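Local atomic coordinates of putative nitrite reductase NADPH (Small subunit) oxidoreductase protein (PDB entry 3C0D), a protein that probably serves as the small subunit of an NAD(P)H-dependent nitrite reductase, built on a Rieske-like fold, and probably takes part in nitrate assimilation. Residues A52-R57 and V69-Y74; D47-A52 and Y74-S79; C10-L15 and N103-L108; Y41-W46 and L93-V98. All coordinates share one frame; numbering follows the deposited sequence.

Contacts 1 and 2 form one end of this Rieske-like fold. Their centres are about 6 Å apart, and they meet through a probable hydrogen bond between Ser71 and Asp47 and the packing of Met55 on Phe78. Contact 4 lies near the centre of the fold, about 13 Å from both, centre to centre; its strand 39-47 runs on into the loop of contact 2, and Leu93 packs on Pro48 and Phe78. Contact 3 closes the opposite end, about 22 Å from contact 1 between centres, and joins contact 4 through Val105 and Val98. The loops of contacts 1 and 2 probably correspond to the cluster-binding loops of true Rieske proteins, whose cysteines and histidines are absent here.

Contact 1: residues A52-R57 and V69-Y74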
loop_
_atom_site.group_PDB
_atom_site.type_symbol
_atom_site.label_atom_id
_atom_site.label_comp_id
_atom_site.label_asym_id
_atom_site.label_seq_id
_atom_site.Cartn_x
_atom_site.Cartn_y
_atom_site.Cartn_z
ATOM N N ALA A 52 -8.893 -12.412 -0.342
ATOM C CA ALA A 52 -9.130 -12.043 1.047
ATOM C C ALA A 52 -8.377 -10.772 1.388
ATOM O O ALA A 52 -7.288 -10.544 0.868
ATOM C CB ALA A 52 -8.707 -13.171 1.980
ATOM N N TYR A 53 -8.973 -9.931 2.233
ATOM C CA TYR A 53 -8.307 -8.707 2.634
ATOM C C TYR A 53 -7.197 -9.217 3.500
ATOM O O TYR A 53 -7.445 -9.638 4.631
ATOM C CB TYR A 53 -9.200 -7.812 3.484
ATOM C CG TYR A 53 -10.472 -7.372 2.825
ATOM C CD1 TYR A 53 -10.462 -6.481 1.753
ATOM C CD2 TYR A 53 -11.692 -7.856 3.268
ATOM C CE1 TYR A 53 -11.651 -6.078 1.137
ATOM C CE2 TYR A 53 -12.879 -7.470 2.663
ATOM C CZ TYR A 53 -12.858 -6.581 1.609
ATOM O OH TYR A 53 -14.051 -6.167 1.076
ATOM N N VAL A 54 -5.971 -9.179 2.979
ATOM C CA VAL A 54 -4.839 -9.681 3.731
ATOM C C VAL A 54 -3.493 -9.046 3.377
ATOM O O VAL A 54 -2.470 -9.391 3.987
ATOM C CB VAL A 54 -4.751 -11.217 3.563
ATOM C CG1 VAL A 54 -4.234 -11.580 2.186
ATOM C CG2 VAL A 54 -3.879 -11.802 4.650
HETATM N N MSE A 55 -3.482 -8.114 2.428
HETATM C CA MSE A 55 -2.227 -7.501 2.028
HETATM C C MSE A 55 -1.525 -6.748 3.137
HETATM O O MSE A 55 -0.302 -6.592 3.116
HETATM C CB MSE A 55 -2.425 -6.579 0.826
HETATM C CG MSE A 55 -2.849 -7.306 -0.461
HETATM SE SE MSE A 55 -1.784 -8.893 -0.997
HETATM C CE MSE A 55 -0.073 -8.023 -1.343
ATOM N N SER A 56 -2.273 -6.288 4.127
ATOM C CA SER A 56 -1.622 -5.557 5.201
ATOM C C SER A 56 -0.729 -6.503 5.995
ATOM O O SER A 56 0.198 -6.085 6.669
ATOM C CB SER A 56 -2.664 -4.928 6.119
ATOM O OG SER A 56 -2.904 -5.731 7.253
ATOM N N ARG A 57 -0.991 -7.794 5.880
ATOM C CA ARG A 57 -0.232 -8.782 6.624
ATOM C C ARG A 57 0.945 -9.371 5.855
ATOM O O ARG A 57 1.638 -10.245 6.361
ATOM C CB ARG A 57 -1.175 -9.909 7.077
ATOM C CG ARG A 57 -2.341 -9.484 7.994
ATOM C CD ARG A 57 -1.833 -8.891 9.297
ATOM N NE ARG A 57 -0.772 -9.716 9.864
ATOM C CZ ARG A 57 0.196 -9.253 10.648
ATOM N NH1 ARG A 57 0.234 -7.961 10.960
ATOM N NH2 ARG A 57 1.137 -10.078 11.104
ATOM N N VAL A 69 5.549 -6.211 -1.585
ATOM C CA VAL A 69 4.952 -6.947 -0.479
ATOM C C VAL A 69 4.463 -8.320 -0.962
ATOM O O VAL A 69 3.750 -8.433 -1.964
ATOM C CB VAL A 69 3.775 -6.167 0.139
ATOM C CG1 VAL A 69 2.798 -5.763 -0.935
ATOM C CG2 VAL A 69 3.090 -7.026 1.181
ATOM N N ALA A 70 4.868 -9.357 -0.241
ATOM C CA ALA A 70 4.479 -10.726 -0.557
ATOM C C ALA A 70 3.118 -11.082 0.074
ATOM O O ALA A 70 2.932 -10.957 1.293
ATOM C CB ALA A 70 5.555 -11.699 -0.057
ATOM N N SER A 71 2.165 -11.513 -0.746
ATOM C CA SER A 71 0.874 -11.879 -0.190
ATOM C C SER A 71 1.136 -12.971 0.838
ATOM O O SER A 71 1.949 -13.868 0.604
ATOM C CB SER A 71 -0.070 -12.404 -1.272
ATOM O OG SER A 71 -1.254 -12.903 -0.672
ATOM N N PRO A 72 0.471 -12.895 2.002
ATOM C CA PRO A 72 0.660 -13.905 3.049
ATOM C C PRO A 72 -0.045 -15.231 2.741
ATOM O O PRO A 72 -0.009 -16.156 3.554
ATOM C CB PRO A 72 0.104 -13.220 4.282
ATOM C CG PRO A 72 -0.973 -12.374 3.717
ATOM C CD PRO A 72 -0.364 -11.786 2.485
ATOM N N LEU A 73 -0.672 -15.327 1.567
ATOM C CA LEU A 73 -1.362 -16.555 1.180
ATOM C C LEU A 73 -0.561 -17.387 0.169
ATOM O O LEU A 73 0.180 -18.295 0.546
ATOM C CB LEU A 73 -2.753 -16.222 0.617
ATOM C CG LEU A 73 -3.752 -15.529 1.565
ATOM C CD1 LEU A 73 -5.075 -15.314 0.854
ATOM C CD2 LEU A 73 -3.963 -16.365 2.814
ATOM N N TYR A 74 -0.706 -17.082 -1.115
ATOM C CA TYR A 74 0.019 -17.811 -2.154
ATOM C C TYR A 74 1.374 -17.163 -2.518
ATOM O O TYR A 74 1.918 -17.350 -3.612
ATOM C CB TYR A 74 -0.882 -17.958 -3.381
ATOM C CG TYR A 74 -2.116 -18.771 -3.081
ATOM C CD1 TYR A 74 -2.022 -20.138 -2.824
ATOM C CD2 TYR A 74 -3.374 -18.170 -3.009
ATOM C CE1 TYR A 74 -3.159 -20.900 -2.493
ATOM C CE2 TYR A 74 -4.522 -18.915 -2.684
ATOM C CZ TYR A 74 -4.404 -20.282 -2.424
ATOM O OH TYR A 74 -5.517 -21.031 -2.082
#
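Val54 and Pro72 face one another across the junction of the two segments, each directing its side chain at the other. CG1 of Val54, set between its own backbone N and carbonyl carbon (chi1 74°), lies 3.7 Å from Pro72 CG; the same methyl also reaches the branch point of Leu73, with Val54 CG1 4.0 Å from Leu73 CG. One valine branch thus bridges two consecutive residues. Pro72 CB also touches Arg57 O, at 3.9 Å.

Met55, present as selenomethionine, works differently. Bends at chi2 (-50°) and chi3 (-65°) turn its end toward Ser71 and Val69: SE settles 3.9 Å from Ser71 CB, while CE slants across Val69 and comes within 3.7 Å of its CG1. Ser71 OG is probably hydrogen-bonded to Asp47 and takes a weak bond from Leu73 N.

No hydrogen bond spans the segments; mostly apolar packing joins them. The contact brings the end of strand 67-70, in the three-stranded sheet, against the turn that follows strand 52-53, itself paired with strand 39-47, and Met55 also packs on Phe78 of strand 77-79.

Contact 2: residues D47-A52 and Y74-S79; sequences DPIGKA and YKQHFS
Tyr74 meets Gly50 with the edge of its ring: CE2 lies 3.6 Å from Gly50 CA, near the ring plane, and Ile49 O comes to the same rim, 3.9 Å from Tyr74 CD2. The second ring, Phe78, is approached obliquely by Pro48, coming from the opposite direction, with Pro48 CG 3.9 Å from Phe78 CZ. Ile49 adds its CD1 to that same corner, 4.3 Å from Phe78 CZ. Between the two aromatics stands Gln76, bent at chi2, its OE1 set against the isoleucine branch point, 3.1 Å from Ile49 CB and equally close to CG2.

The loop that offers these groups is shaped from within. Asp47 OD1 accepts from Ile49 N at 2.6 Å, forming an Asx turn, though the carboxylate is tightly placed in the model and its detail uncertain; Lys51 N returns to Asp47 O at 3.0 Å. Gly50 follows with a phi of 142°, a conformation that residues bearing a side chain rarely adopt, and its CA itself meets the tyrosine edge.

No hydrogen bond is made across the segments; carbon packing is mixed with an amide oxygen set against isoleucine carbons. Asp47 and Ser71, themselves probably bonded, probably occupy the places of the cysteine ligands, Ile49 and Tyr74 those of the histidines. A carboxylate, an isoleucine and a phenol are not the usual ligand set, and this end of the fold probably binds no Rieske cluster, as in NirD proteins that lack one.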
loop_
_atom_site.group_PDB
_atom_site.type_symbol
_atom_site.label_atom_id
_atom_site.label_comp_id
_atom_site.label_asym_id
_atom_site.label_seq_id
_atom_site.Cartn_x
_atom_site.Cartn_y
_atom_site.Cartn_z
ATOM N N ASP A 47 -6.306 -9.194 -1.727
ATOM C CA ASP A 47 -5.387 -9.976 -2.551
ATOM C C ASP A 47 -6.162 -10.578 -3.723
ATOM O O ASP A 47 -6.973 -11.487 -3.543
ATOM C CB ASP A 47 -4.789 -11.108 -1.718
ATOM C CG ASP A 47 -3.921 -12.041 -2.538
ATOM O OD1 ASP A 47 -3.932 -11.934 -3.783
ATOM O OD2 ASP A 47 -3.233 -12.890 -1.937
ATOM N N PRO A 48 -5.904 -10.103 -4.945
ATOM C CA PRO A 48 -6.589 -10.596 -6.152
ATOM C C PRO A 48 -6.381 -12.077 -6.431
ATOM O O PRO A 48 -7.154 -12.698 -7.144
ATOM C CB PRO A 48 -6.007 -9.726 -7.254
ATOM C CG PRO A 48 -4.591 -9.512 -6.769
ATOM C CD PRO A 48 -4.773 -9.227 -5.293
ATOM N N ILE A 49 -5.317 -12.631 -5.873
ATOM C CA ILE A 49 -4.996 -14.039 -6.044
ATOM C C ILE A 49 -4.930 -14.554 -4.616
ATOM O O ILE A 49 -3.877 -14.463 -3.963
ATOM C CB ILE A 49 -3.588 -14.247 -6.657
ATOM C CG1 ILE A 49 -3.364 -13.299 -7.835
ATOM C CG2 ILE A 49 -3.437 -15.683 -7.118
ATOM C CD1 ILE A 49 -1.949 -13.334 -8.340
ATOM N N GLY A 50 -6.027 -15.098 -4.113
ATOM C CA GLY A 50 -6.005 -15.585 -2.743
ATOM C C GLY A 50 -7.359 -15.248 -2.183
ATOM O O GLY A 50 -7.877 -15.927 -1.295
ATOM N N LYS A 51 -7.908 -14.161 -2.713
ATOM C CA LYS A 51 -9.234 -13.711 -2.368
ATOM C C LYS A 51 -9.532 -13.435 -0.899
ATOM O O LYS A 51 -10.345 -14.131 -0.284
ATOM C CB LYS A 51 -10.230 -14.726 -2.923
ATOM C CG LYS A 51 -9.988 -15.026 -4.374
ATOM C CD LYS A 51 -10.078 -13.748 -5.169
ATOM C CE LYS A 51 -9.900 -14.007 -6.644
ATOM N NZ LYS A 51 -9.908 -12.722 -7.388
ATOM N N ALA A 52 -8.893 -12.412 -0.342
ATOM C CA ALA A 52 -9.130 -12.043 1.047
ATOM C C ALA A 52 -8.377 -10.772 1.388
ATOM O O ALA A 52 -7.288 -10.544 0.868
ATOM C CB ALA A 52 -8.707 -13.171 1.980
ATOM N N TYR A 74 -0.706 -17.082 -1.115
ATOM C CA TYR A 74 0.019 -17.811 -2.154
ATOM C C TYR A 74 1.374 -17.163 -2.518
ATOM O O TYR A 74 1.918 -17.350 -3.612
ATOM C CB TYR A 74 -0.882 -17.958 -3.381
ATOM C CG TYR A 74 -2.116 -18.771 -3.081
ATOM C CD1 TYR A 74 -2.022 -20.138 -2.824
ATOM C CD2 TYR A 74 -3.374 -18.170 -3.009
ATOM C CE1 TYR A 74 -3.159 -20.900 -2.493
ATOM C CE2 TYR A 74 -4.522 -18.915 -2.684
ATOM C CZ TYR A 74 -4.404 -20.282 -2.424
ATOM O OH TYR A 74 -5.517 -21.031 -2.082
ATOM N N LYS A 75 1.898 -16.401 -1.560
ATOM C CA LYS A 75 3.191 -15.719 -1.635
ATOM C C LYS A 75 3.580 -14.849 -2.835
ATOM O O LYS A 75 4.756 -14.489 -2.951
ATOM C CB LYS A 75 4.318 -16.738 -1.414
ATOM C CG LYS A 75 4.220 -17.538 -0.136
ATOM C CD LYS A 75 4.320 -16.657 1.102
ATOM C CE LYS A 75 4.380 -17.504 2.381
ATOM N NZ LYS A 75 3.190 -18.401 2.544
ATOM N N GLN A 76 2.651 -14.500 -3.724
ATOM C CA GLN A 76 3.044 -13.656 -4.853
ATOM C C GLN A 76 3.575 -12.292 -4.383
ATOM O O GLN A 76 3.168 -11.775 -3.340
ATOM C CB GLN A 76 1.879 -13.447 -5.819
ATOM C CG GLN A 76 1.514 -14.665 -6.649
ATOM C CD GLN A 76 0.399 -15.488 -6.034
ATOM O OE1 GLN A 76 -0.689 -14.979 -5.781
ATOM N NE2 GLN A 76 0.661 -16.768 -5.800
ATOM N N HIS A 77 4.490 -11.714 -5.156
ATOM C CA HIS A 77 5.086 -10.425 -4.808
ATOM C C HIS A 77 4.445 -9.278 -5.568
ATOM O O HIS A 77 4.309 -9.319 -6.788
ATOM C CB HIS A 77 6.585 -10.449 -5.095
ATOM C CG HIS A 77 7.355 -11.336 -4.169
ATOM N ND1 HIS A 77 7.694 -10.959 -2.888
ATOM C CD2 HIS A 77 7.813 -12.601 -4.319
ATOM C CE1 HIS A 77 8.325 -11.954 -2.287
ATOM N NE2 HIS A 77 8.409 -12.961 -3.133
ATOM N N PHE A 78 4.062 -8.240 -4.839
ATOM C CA PHE A 78 3.440 -7.076 -5.456
ATOM C C PHE A 78 4.218 -5.793 -5.182
ATOM O O PHE A 78 4.412 -5.434 -4.025
ATOM C CB PHE A 78 2.030 -6.900 -4.913
ATOM C CG PHE A 78 1.079 -7.986 -5.311
ATOM C CD1 PHE A 78 0.348 -7.885 -6.490
ATOM C CD2 PHE A 78 0.858 -9.077 -4.473
ATOM C CE1 PHE A 78 -0.607 -8.855 -6.829
ATOM C CE2 PHE A 78 -0.090 -10.048 -4.801
ATOM C CZ PHE A 78 -0.824 -9.933 -5.981
ATOM N N SER A 79 4.643 -5.101 -6.239
ATOM C CA SER A 79 5.373 -3.838 -6.106
ATOM C C SER A 79 4.589 -2.742 -5.383
ATOM O O SER A 79 3.513 -2.363 -5.841
ATOM C CB SER A 79 5.725 -3.289 -7.476
ATOM O OG SER A 79 5.917 -1.886 -7.380
#

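Contact 3: residues C10-L15 and N103-L108; sequences CQLDDL and NQVCYL
Cys10 and Val105 form an antiparallel hydrogen-bonded pair, with Gln11 and Gln104 as the non-hydrogen-bonded pair beside it. Val105 N gives to Cys10 O at 2.8 Å; the return bond from Cys10 N to Val105 O is longer, 3.3 Å. Beyond the strand, Leu12 N still reaches Asn103 O at 2.7 Å, carrying the pairing into the 3-10 turn at 12-14. That turn is tied back by Asp14, whose OD2 accepts from Gln11 N at 3.2 Å.

The two faces differ in character. On one, Cys10 and Val105 pack, SG standing 4.1 Å from Val105 CB, and Leu12 extends the apolar surface with its CB 4.3 Å from Val105 CG2. On the other, the chains of Gln11 and Gln104 cross at about a right angle. Gln104 leaves its backbone with CG opposite N (chi1 -177°), then bends at chi2, returning NE2 to Val105 O at 3.1 Å. Val105 O therefore holds two donors, Cys10 N and Gln104 NE2, which arrive from opposite faces of its plane.

The three bonds of these segments, with others farther along, join strand 6-11 to strand 104-108. The pairing is structural: an apolar face of Cys10 and Val105 turned toward Leu32 and strand 95-100, and an amide-bearing face whose glutamine reinforces the bonding of the backbone it sits on.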
loop_
_atom_site.group_PDB
_atom_site.type_symbol
_atom_site.label_atom_id
_atom_site.label_comp_id
_atom_site.label_asym_id
_atom_site.label_seq_id
_atom_site.Cartn_x
_atom_site.Cartn_y
_atom_site.Cartn_z
ATOM N N CYS A 10 -4.286 9.473 8.271
ATOM C CA CYS A 10 -3.816 9.051 9.593
ATOM C C CYS A 10 -2.512 9.746 9.966
ATOM O O CYS A 10 -1.929 10.472 9.165
ATOM C CB CYS A 10 -3.609 7.539 9.648
ATOM S SG CYS A 10 -2.108 6.923 8.852
ATOM N N GLN A 11 -2.072 9.522 11.201
ATOM C CA GLN A 11 -0.833 10.094 11.731
ATOM C C GLN A 11 0.302 9.141 11.391
ATOM O O GLN A 11 0.134 7.931 11.505
ATOM C CB GLN A 11 -0.912 10.213 13.250
ATOM C CG GLN A 11 -1.800 11.317 13.750
ATOM C CD GLN A 11 -1.317 12.670 13.300
ATOM O OE1 GLN A 11 -1.742 13.183 12.259
ATOM N NE2 GLN A 11 -0.409 13.255 14.075
ATOM N N LEU A 12 1.453 9.668 10.992
ATOM C CA LEU A 12 2.570 8.800 10.657
ATOM C C LEU A 12 2.907 7.787 11.765
ATOM O O LEU A 12 3.220 6.636 11.468
ATOM C CB LEU A 12 3.827 9.604 10.331
ATOM C CG LEU A 12 4.947 8.658 9.886
ATOM C CD1 LEU A 12 4.974 8.568 8.353
ATOM C CD2 LEU A 12 6.279 9.133 10.430
ATOM N N ASP A 13 2.852 8.190 13.033
ATOM C CA ASP A 13 3.178 7.230 14.080
ATOM C C ASP A 13 2.069 6.213 14.373
ATOM O O ASP A 13 2.099 5.518 15.397
ATOM C CB ASP A 13 3.648 7.924 15.366
ATOM C CG ASP A 13 2.776 9.080 15.773
ATOM O OD1 ASP A 13 2.384 9.876 14.892
ATOM O OD2 ASP A 13 2.511 9.203 16.988
ATOM N N ASP A 14 1.105 6.126 13.455
ATOM C CA ASP A 14 0.036 5.143 13.538
ATOM C C ASP A 14 0.565 3.991 12.675
ATOM O O ASP A 14 0.065 2.857 12.717
ATOM C CB ASP A 14 -1.262 5.675 12.922
ATOM C CG ASP A 14 -2.121 6.442 13.915
ATOM O OD1 ASP A 14 -2.227 6.008 15.084
ATOM O OD2 ASP A 14 -2.708 7.470 13.517
ATOM N N LEU A 15 1.595 4.314 11.896
ATOM C CA LEU A 15 2.229 3.367 10.990
ATOM C C LEU A 15 3.593 2.859 11.460
ATOM O O LEU A 15 4.533 3.643 11.622
ATOM C CB LEU A 15 2.432 4.003 9.611
ATOM C CG LEU A 15 1.261 4.589 8.828
ATOM C CD1 LEU A 15 1.798 5.091 7.498
ATOM C CD2 LEU A 15 0.182 3.542 8.608
ATOM N N ASN A 103 3.334 15.182 10.217
ATOM C CA ASN A 103 3.311 13.768 10.548
ATOM C C ASN A 103 1.915 13.364 10.132
ATOM O O ASN A 103 1.346 12.387 10.610
ATOM C CB ASN A 103 3.544 13.531 12.039
ATOM C CG ASN A 103 5.015 13.396 12.377
ATOM O OD1 ASN A 103 5.747 12.647 11.728
ATOM N ND2 ASN A 103 5.456 14.117 13.402
ATOM N N GLN A 104 1.378 14.154 9.215
ATOM C CA GLN A 104 0.046 13.951 8.694
ATOM C C GLN A 104 0.125 13.188 7.391
ATOM O O GLN A 104 0.760 13.633 6.428
ATOM C CB GLN A 104 -0.634 15.302 8.457
ATOM C CG GLN A 104 -2.057 15.206 7.974
ATOM C CD GLN A 104 -2.911 14.402 8.921
ATOM O OE1 GLN A 104 -2.986 14.701 10.113
ATOM N NE2 GLN A 104 -3.558 13.365 8.401
ATOM N N VAL A 105 -0.504 12.026 7.361
ATOM C CA VAL A 105 -0.514 11.238 6.149
ATOM C C VAL A 105 -1.838 11.525 5.458
ATOM O O VAL A 105 -2.898 11.436 6.069
ATOM C CB VAL A 105 -0.396 9.747 6.455
ATOM C CG1 VAL A 105 -0.443 8.958 5.177
ATOM C CG2 VAL A 105 0.897 9.493 7.197
ATOM N N CYS A 106 -1.770 11.905 4.191
ATOM C CA CYS A 106 -2.972 12.213 3.439
ATOM C C CYS A 106 -3.005 11.429 2.141
ATOM O O CYS A 106 -1.997 10.873 1.706
ATOM C CB CYS A 106 -3.015 13.708 3.091
ATOM S SG CYS A 106 -3.176 14.857 4.461
ATOM N N TYR A 107 -4.174 11.383 1.521
ATOM C CA TYR A 107 -4.290 10.735 0.231
ATOM C C TYR A 107 -4.748 11.852 -0.701
ATOM O O TYR A 107 -5.461 12.763 -0.284
ATOM C CB TYR A 107 -5.280 9.574 0.291
ATOM C CG TYR A 107 -6.732 9.927 0.431
ATOM C CD1 TYR A 107 -7.511 10.222 -0.688
ATOM C CD2 TYR A 107 -7.359 9.871 1.668
ATOM C CE1 TYR A 107 -8.898 10.439 -0.573
ATOM C CE2 TYR A 107 -8.744 10.088 1.797
ATOM C CZ TYR A 107 -9.507 10.365 0.674
ATOM O OH TYR A 107 -10.872 10.530 0.808
ATOM N N LEU A 108 -4.318 11.809 -1.953
ATOM C CA LEU A 108 -4.682 12.856 -2.898
ATOM C C LEU A 108 -5.939 12.485 -3.683
ATOM O O LEU A 108 -5.994 11.428 -4.314
ATOM C CB LEU A 108 -3.500 13.111 -3.842
ATOM C CG LEU A 108 -2.177 13.381 -3.104
ATOM C CD1 LEU A 108 -1.014 13.432 -4.081
ATOM C CD2 LEU A 108 -2.288 14.682 -2.327
#

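Contact 4: residues Y41-W46 and L93-V98; sequences YAVQDW and LKTWRV
Val43 and Thr95 form an antiparallel non-hydrogen-bonded pair, their CA atoms 4.6 Å apart, while the segments run 149° from one another. Next along, Gln44 N gives to Lys94 O at 2.9 Å. The side chain of the same glutamine supplies a second bond, because its CG sits between backbone N and carbonyl carbon (chi1 75°) and the extended remainder crosses Lys94: OE1 accepts from Lys94 N at 2.9 Å and 164°. NE2 then donates to Trp46 O, in the amide plane.

Leu93 lies across the glutamine stem, CD2 3.6 Å from Gln44 CG, and sends CD1 to 3.8 Å from Val43 CB. On the other face Ala42 CB packs on Val98 CG2 at 3.7 Å, and Trp96 turns the edge of its ring to the backbone, CZ3 3.6 Å from Gln44 N.

Gln44 thus holds both N and O of Lys94, its amide acting like a main-chain carbonyl just before weakly bonded strand 95-96, while Lys94 NZ meets Glu28 in a salt bridge.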
loop_
_atom_site.group_PDB
_atom_site.type_symbol
_atom_site.label_atom_id
_atom_site.label_comp_id
_atom_site.label_asym_id
_atom_site.label_seq_id
_atom_site.Cartn_x
_atom_site.Cartn_y
_atom_site.Cartn_z
ATOM N N TYR A 41 3.417 4.213 1.058
ATOM C CA TYR A 41 2.751 3.639 -0.118
ATOM C C TYR A 41 1.416 2.963 0.241
ATOM O O TYR A 41 1.302 2.283 1.259
ATOM C CB TYR A 41 3.671 2.636 -0.808
ATOM C CG TYR A 41 4.916 3.269 -1.360
ATOM C CD1 TYR A 41 5.982 3.583 -0.531
ATOM C CD2 TYR A 41 5.014 3.597 -2.713
ATOM C CE1 TYR A 41 7.130 4.217 -1.032
ATOM C CE2 TYR A 41 6.149 4.232 -3.233
ATOM C CZ TYR A 41 7.209 4.542 -2.386
ATOM O OH TYR A 41 8.336 5.190 -2.889
ATOM N N ALA A 42 0.410 3.155 -0.606
ATOM C CA ALA A 42 -0.914 2.589 -0.386
ATOM C C ALA A 42 -1.252 1.634 -1.509
ATOM O O ALA A 42 -1.027 1.958 -2.670
ATOM C CB ALA A 42 -1.940 3.696 -0.350
ATOM N N VAL A 43 -1.798 0.466 -1.180
ATOM C CA VAL A 43 -2.190 -0.512 -2.199
ATOM C C VAL A 43 -3.487 -1.169 -1.726
ATOM O O VAL A 43 -3.779 -1.141 -0.532
ATOM C CB VAL A 43 -1.126 -1.616 -2.381
ATOM C CG1 VAL A 43 0.146 -1.035 -2.976
ATOM C CG2 VAL A 43 -0.828 -2.277 -1.036
ATOM N N GLN A 44 -4.272 -1.749 -2.632
ATOM C CA GLN A 44 -5.505 -2.409 -2.210
ATOM C C GLN A 44 -5.141 -3.530 -1.250
ATOM O O GLN A 44 -4.177 -4.264 -1.479
ATOM C CB GLN A 44 -6.241 -3.007 -3.394
ATOM C CG GLN A 44 -5.619 -4.266 -3.936
ATOM C CD GLN A 44 -6.347 -4.739 -5.164
ATOM O OE1 GLN A 44 -6.449 -4.007 -6.153
ATOM N NE2 GLN A 44 -6.870 -5.963 -5.116
ATOM N N ASP A 45 -5.925 -3.664 -0.185
ATOM C CA ASP A 45 -5.676 -4.673 0.821
ATOM C C ASP A 45 -6.157 -6.014 0.367
ATOM O O ASP A 45 -5.627 -7.030 0.797
ATOM C CB ASP A 45 -6.347 -4.309 2.139
ATOM C CG ASP A 45 -5.909 -5.215 3.280
ATOM O OD1 ASP A 45 -4.687 -5.439 3.433
ATOM O OD2 ASP A 45 -6.779 -5.699 4.031
ATOM N N TRP A 46 -7.155 -6.028 -0.504
ATOM C CA TRP A 46 -7.673 -7.291 -1.023
ATOM C C TRP A 46 -6.669 -7.942 -2.003
ATOM O O TRP A 46 -6.222 -7.309 -2.959
ATOM C CB TRP A 46 -9.027 -7.031 -1.696
ATOM C CG TRP A 46 -9.670 -8.208 -2.381
ATOM C CD1 TRP A 46 -9.563 -8.547 -3.692
ATOM C CD2 TRP A 46 -10.553 -9.170 -1.789
ATOM N NE1 TRP A 46 -10.326 -9.653 -3.964
ATOM C CE2 TRP A 46 -10.948 -10.058 -2.815
ATOM C CE3 TRP A 46 -11.057 -9.365 -0.492
ATOM C CZ2 TRP A 46 -11.820 -11.132 -2.585
ATOM C CZ3 TRP A 46 -11.926 -10.431 -0.262
ATOM C CH2 TRP A 46 -12.302 -11.298 -1.308
ATOM N N LEU A 93 -2.101 -4.490 -8.210
ATOM C CA LEU A 93 -2.907 -3.924 -7.130
ATOM C C LEU A 93 -3.251 -2.460 -7.382
ATOM O O LEU A 93 -2.450 -1.709 -7.949
ATOM C CB LEU A 93 -2.168 -4.023 -5.791
ATOM C CG LEU A 93 -1.737 -5.371 -5.209
ATOM C CD1 LEU A 93 -1.133 -5.159 -3.830
ATOM C CD2 LEU A 93 -2.925 -6.290 -5.118
ATOM N N LYS A 94 -4.437 -2.043 -6.954
ATOM C CA LYS A 94 -4.825 -0.652 -7.137
ATOM C C LYS A 94 -3.978 0.179 -6.176
ATOM O O LYS A 94 -3.665 -0.259 -5.061
ATOM C CB LYS A 94 -6.322 -0.459 -6.856
ATOM C CG LYS A 94 -6.813 0.950 -7.124
ATOM C CD LYS A 94 -8.324 1.051 -7.019
ATOM C CE LYS A 94 -8.817 2.480 -7.299
ATOM N NZ LYS A 94 -10.281 2.688 -7.032
ATOM N N THR A 95 -3.602 1.374 -6.627
ATOM C CA THR A 95 -2.765 2.284 -5.847
ATOM C C THR A 95 -3.424 3.626 -5.567
ATOM O O THR A 95 -4.305 4.059 -6.297
ATOM C CB THR A 95 -1.446 2.576 -6.576
ATOM O OG1 THR A 95 -1.735 2.988 -7.919
ATOM C CG2 THR A 95 -0.559 1.338 -6.599
ATOM N N TRP A 96 -2.982 4.281 -4.502
ATOM C CA TRP A 96 -3.499 5.593 -4.129
ATOM C C TRP A 96 -2.326 6.530 -3.858
ATOM O O TRP A 96 -1.401 6.171 -3.133
ATOM C CB TRP A 96 -4.365 5.491 -2.874
ATOM C CG TRP A 96 -5.753 4.974 -3.116
ATOM C CD1 TRP A 96 -6.892 5.716 -3.262
ATOM C CD2 TRP A 96 -6.152 3.604 -3.210
ATOM N NE1 TRP A 96 -7.975 4.891 -3.435
ATOM C CE2 TRP A 96 -7.549 3.588 -3.408
ATOM C CE3 TRP A 96 -5.464 2.387 -3.143
ATOM C CZ2 TRP A 96 -8.276 2.399 -3.540
ATOM C CZ3 TRP A 96 -6.189 1.197 -3.275
ATOM C CH2 TRP A 96 -7.582 1.217 -3.472
ATOM N N ARG A 97 -2.370 7.724 -4.442
ATOM C CA ARG A 97 -1.307 8.697 -4.256
ATOM C C ARG A 97 -1.313 9.169 -2.799
ATOM O O ARG A 97 -2.342 9.614 -2.295
ATOM C CB ARG A 97 -1.516 9.891 -5.196
ATOM C CG ARG A 97 -1.654 9.545 -6.687
ATOM C CD ARG A 97 -1.237 10.741 -7.537
ATOM N NE ARG A 97 0.140 11.116 -7.211
ATOM C CZ ARG A 97 0.687 12.305 -7.453
ATOM N NH1 ARG A 97 -0.025 13.263 -8.038
ATOM N NH2 ARG A 97 1.943 12.543 -7.085
ATOM N N VAL A 98 -0.173 9.088 -2.121
ATOM C CA VAL A 98 -0.117 9.492 -0.719
ATOM C C VAL A 98 1.065 10.401 -0.359
ATOM O O VAL A 98 2.173 10.236 -0.870
ATOM C CB VAL A 98 -0.077 8.238 0.187
ATOM C CG1 VAL A 98 -0.052 8.639 1.649
ATOM C CG2 VAL A 98 -1.279 7.372 -0.082
#